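Local coordinates for possible adhesin (Caldicellulosiruptor kronotskyensis, PDB 4WA0), which probably mediates attachment of the bacterium to cellulose, this chain being the C-terminal beta-helix domain of a tapirin, at residues I323-T326 with Y330-L333. Numbering follows the deposited sequence.
Sequences INAT and YAGL
Ala325 and Ala331 face each other through their methyl groups, the two CB atoms lying 4.3 Å apart, and this is also the pair whose CA atoms lie nearest, with CA of Ala325 6.5 Å from CA of Ala331. A second apolar pair sits deeper: methyl CG2 of Ile323 comes to 4.5 Å from methyl CD2 of Leu333. Both distances are those of loose van der Waals contact between single methyl groups, and the joint buried surface of 115 Å² agrees with a light touch. In Ile323, chi1 of -61° sets CG1 anti to C and CG2 anti to the backbone N, the position from which CG2 approaches Leu333. Leu333 reaches it with CG anti to its own N (chi1 174°), CD2 being the methyl turned to the isoleucine.

The chain segments run roughly antiparallel, 147° apart, yet they are not paired strands: the two segments share no hydrogen bonds, and strand 320-325 and strand 333-337 belong to different parallel sheets. The arrangement is a turn of a parallel beta-helix, in which the chain leaves one face, rounds a corner and enters the next; the facing Ile323 and Leu333 are buried inside that corner, where Phe302 of the neighbouring strand 299-302 touches both.

Polar contacts are made with other parts of the chain. Backbone hydrogen bonds join Asn324 to Ile300 and Phe302 of strand 299-302 on one side and Ile323 to Asn19 of strand 17-19 on the other, while Gly332 is bonded to Thr308 of strand 308-311. Gly332 has a positive phi, a conformation in which a CB would press on the carbonyl O of Ala331. OH of Tyr330 is hydrogen-bonded to OD2 of Asp61, which ties this loop to the one between strands 56-58 and 69-73.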
# COMPACT_ATOMS: atom_id res chain seq x y z
N ILE A 323 -5.80 -12.41 1.16
CA ILE A 323 -6.08 -12.72 -0.26
C ILE A 323 -5.22 -13.92 -0.56
O ILE A 323 -3.99 -13.83 -0.44
CB ILE A 323 -5.71 -11.52 -1.19
CG1 ILE A 323 -6.54 -10.30 -0.81
CG2 ILE A 323 -5.98 -11.94 -2.67
CD1 ILE A 323 -6.06 -9.11 -1.62
N ASN A 324 -5.87 -15.05 -0.89
CA ASN A 324 -5.10 -16.31 -1.03
C ASN A 324 -5.24 -16.87 -2.44
O ASN A 324 -6.26 -16.64 -3.09
CB ASN A 324 -5.56 -17.38 -0.03
CG ASN A 324 -5.22 -17.03 1.42
OD1 ASN A 324 -4.35 -16.21 1.69
ND2 ASN A 324 -6.02 -17.55 2.35
N ALA A 325 -4.23 -17.59 -2.87
CA ALA A 325 -4.21 -18.25 -4.21
C ALA A 325 -3.72 -19.61 -3.93
O ALA A 325 -2.55 -19.80 -3.59
CB ALA A 325 -3.26 -17.56 -5.20
N THR A 326 -4.61 -20.59 -4.06
CA THR A 326 -4.31 -21.94 -3.63
C THR A 326 -3.95 -22.93 -4.74
O THR A 326 -3.44 -24.00 -4.42
CB THR A 326 -5.49 -22.50 -2.81
OG1 THR A 326 -6.73 -22.20 -3.48
CG2 THR A 326 -5.48 -21.90 -1.37
N TYR A 330 2.01 -18.71 -6.51
CA TYR A 330 2.45 -17.68 -7.42
C TYR A 330 1.46 -17.37 -8.56
O TYR A 330 1.81 -16.61 -9.46
CB TYR A 330 3.86 -18.03 -7.99
CG TYR A 330 4.87 -18.18 -6.89
CD1 TYR A 330 5.42 -17.04 -6.28
CD2 TYR A 330 5.14 -19.43 -6.33
CE1 TYR A 330 6.29 -17.15 -5.18
CE2 TYR A 330 6.01 -19.57 -5.23
CZ TYR A 330 6.59 -18.41 -4.67
OH TYR A 330 7.35 -18.48 -3.51
N ALA A 331 0.25 -17.95 -8.54
CA ALA A 331 -0.69 -17.81 -9.65
C ALA A 331 -0.87 -16.32 -10.06
O ALA A 331 -0.88 -15.93 -11.24
CB ALA A 331 -2.03 -18.46 -9.27
N GLY A 332 -1.01 -15.49 -9.02
CA GLY A 332 -1.15 -14.05 -9.20
C GLY A 332 -2.59 -13.54 -9.38
O GLY A 332 -3.50 -14.33 -9.71
N LEU A 333 -2.77 -12.26 -9.13
CA LEU A 333 -4.04 -11.59 -9.30
C LEU A 333 -3.69 -10.26 -9.93
O LEU A 333 -2.83 -9.54 -9.37
CB LEU A 333 -4.76 -11.30 -7.99
CG LEU A 333 -6.07 -10.44 -8.08
CD1 LEU A 333 -7.14 -11.21 -8.84
CD2 LEU A 333 -6.61 -10.11 -6.69